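Local coordinates for arabinogalactan endo-1,4-beta-galactosidase (Ignisphaera aggregans, PDB 7OSK), which probably hydrolyses internal beta-1,4-galactosidic linkages of galactan and arabinogalactan chains through its family 53 glycoside hydrolase catalytic domain, at residues A[184-189]-A[218-223]. Residues are numbered along the deposited sequence; the frame is centred on the assembly and turned at random.
Sequences DMVQIG and SAVKDV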
loop_
_atom_site.group_PDB
_atom_site.type_symbol
_atom_site.label_atom_id
_atom_site.label_comp_id
_atom_site.label_asym_id
_atom_site.label_seq_id
_atom_site.Cartn_x
_atom_site.Cartn_y
_atom_site.Cartn_z
ATOM N N ASP A 184 7.469 -11.392 -1.413
ATOM C CA ASP A 184 7.828 -11.525 -2.818
ATOM C C ASP A 184 8.337 -10.195 -3.355
ATOM O O ASP A 184 9.206 -10.161 -4.225
ATOM C CB ASP A 184 6.629 -11.998 -3.642
ATOM C CG ASP A 184 5.977 -13.242 -3.065
ATOM O OD1 ASP A 184 6.442 -14.361 -3.371
ATOM O OD2 ASP A 184 4.995 -13.097 -2.306
ATOM N N MET A 185 7.787 -9.106 -2.822
ATOM C CA MET A 185 8.164 -7.758 -3.235
ATOM C C MET A 185 8.425 -6.857 -2.035
ATOM O O MET A 185 7.727 -6.931 -1.026
ATOM C CB MET A 185 7.072 -7.147 -4.112
ATOM C CG MET A 185 6.971 -7.803 -5.468
ATOM S SD MET A 185 5.810 -7.013 -6.591
ATOM C CE MET A 185 6.166 -7.934 -8.088
ATOM N N VAL A 186 9.436 -6.007 -2.160
ATOM C CA VAL A 186 9.765 -5.040 -1.122
ATOM C C VAL A 186 9.664 -3.627 -1.684
ATOM O O VAL A 186 10.058 -3.362 -2.818
ATOM C CB VAL A 186 11.176 -5.286 -0.550
ATOM C CG1 VAL A 186 11.616 -4.128 0.351
ATOM C CG2 VAL A 186 11.200 -6.599 0.219
ATOM N N GLN A 187 9.125 -2.729 -0.869
ATOM C CA GLN A 187 8.915 -1.344 -1.263
ATOM C C GLN A 187 9.807 -0.415 -0.446
ATOM O O GLN A 187 9.549 -0.149 0.726
ATOM C CB GLN A 187 7.434 -0.988 -1.107
ATOM C CG GLN A 187 7.123 0.496 -1.078
ATOM C CD GLN A 187 5.634 0.812 -1.197
ATOM O OE1 GLN A 187 5.219 1.939 -0.933
ATOM N NE2 GLN A 187 4.829 -0.172 -1.598
ATOM N N ILE A 188 10.864 0.070 -1.089
ATOM C CA ILE A 188 11.878 0.876 -0.419
ATOM C C ILE A 188 11.340 2.274 -0.124
ATOM O O ILE A 188 11.452 3.183 -0.947
ATOM C CB ILE A 188 13.170 0.997 -1.270
ATOM C CG1 ILE A 188 13.615 -0.370 -1.803
ATOM C CG2 ILE A 188 14.289 1.643 -0.461
ATOM C CD1 ILE A 188 13.958 -1.385 -0.729
ATOM N N GLY A 189 10.755 2.439 1.058
ATOM C CA GLY A 189 10.153 3.703 1.439
ATOM C C GLY A 189 8.729 3.801 0.930
ATOM O O GLY A 189 8.345 3.061 0.025
ATOM N N SER A 218 20.691 -3.126 -1.320
ATOM C CA SER A 218 21.780 -4.077 -1.119
ATOM C C SER A 218 21.411 -5.080 -0.035
ATOM O O SER A 218 21.763 -6.255 -0.122
ATOM C CB SER A 218 23.078 -3.360 -0.745
ATOM O OG SER A 218 23.698 -2.798 -1.887
ATOM N N ALA A 219 20.692 -4.611 0.980
ATOM C CA ALA A 219 20.285 -5.471 2.081
ATOM C C ALA A 219 19.286 -6.522 1.607
ATOM O O ALA A 219 19.419 -7.700 1.934
ATOM C CB ALA A 219 19.690 -4.642 3.210
ATOM N N VAL A 220 18.294 -6.092 0.833
ATOM C CA VAL A 220 17.256 -6.993 0.341
ATOM C C VAL A 220 17.849 -8.134 -0.482
ATOM O O VAL A 220 17.492 -9.299 -0.296
ATOM C CB VAL A 220 16.223 -6.249 -0.531
ATOM C CG1 VAL A 220 15.146 -7.213 -1.029
ATOM C CG2 VAL A 220 15.598 -5.099 0.240
ATOM N N LYS A 221 18.754 -7.787 -1.391
ATOM C CA LYS A 221 19.310 -8.749 -2.338
ATOM C C LYS A 221 20.235 -9.739 -1.625
ATOM O O LYS A 221 20.370 -10.888 -2.049
ATOM C CB LYS A 221 20.073 -8.028 -3.460
ATOM C CG LYS A 221 19.357 -6.802 -4.047
ATOM C CD LYS A 221 18.523 -7.140 -5.269
ATOM C CE LYS A 221 19.384 -7.299 -6.515
ATOM N NZ LYS A 221 19.368 -6.067 -7.356
ATOM N N ASP A 222 20.865 -9.291 -0.542
ATOM C CA ASP A 222 21.761 -10.143 0.239
ATOM C C ASP A 222 20.978 -11.223 0.986
ATOM O O ASP A 222 21.500 -12.306 1.253
ATOM C CB ASP A 222 22.577 -9.308 1.231
ATOM C CG ASP A 222 23.672 -8.498 0.558
ATOM O OD1 ASP A 222 24.132 -8.890 -0.535
ATOM O OD2 ASP A 222 24.079 -7.468 1.136
ATOM N N VAL A 223 19.728 -10.921 1.328
ATOM C CA VAL A 223 18.843 -11.914 1.927
ATOM C C VAL A 223 18.335 -12.843 0.831
ATOM O O VAL A 223 18.298 -14.062 1.001
ATOM C CB VAL A 223 17.646 -11.263 2.655
ATOM C CG1 VAL A 223 16.792 -12.325 3.342
ATOM C CG2 VAL A 223 18.127 -10.237 3.670
#
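Ala219 O accepts a backbone bond from Val223 N at 3.3 Å and a weak one from Asp222 N, closing the last turn of helix 206-223 that carries Val220 against Val186 and Ile188 of strand 185-188. Strand, helix and strand 228-234 form one beta-alpha-beta unit of the (beta/alpha)8 TIM barrel, and the contact is the hydrophobic seam between the fourth barrel strand and the helix covering its outer face. The two segments meet through apolar side chains alone. Val186 and Ile188, two residues apart on the strand, direct their CB atoms toward the helix.

Val220 is the single helical residue in the interface, and it lodges both methyls against the strand. With chi1 at -180°, Val220 CG1 lies anti to the backbone N and faces Val186 CG2. Its other methyl, CG2, approaches Val186 CG1 at 4.1 Å. The two valines therefore pass alongside each other, branch against branch, with their CA atoms 7.9 Å apart.

Ile188 adds the end of its longer branch. Its second torsion, -62°, bends CD1 away from an extended course and sets it 3.8 Å from Val186 CG1. Only 93 Å² is buried in this small contact, but all three touching residues are interior. Val220 is also packed by Leu173 of helix 158-178 and by Ile227 and Ile229, which extend the apolar layer beyond the two segments. Tyr166 OH on that neighbouring helix is hydrogen-bonded to Asp222 OD2. The calcium site is elsewhere in the domain. Within the seam, Val220 CG2 reaches both strand side chains, with Ile188 CD1 4.2 Å from it.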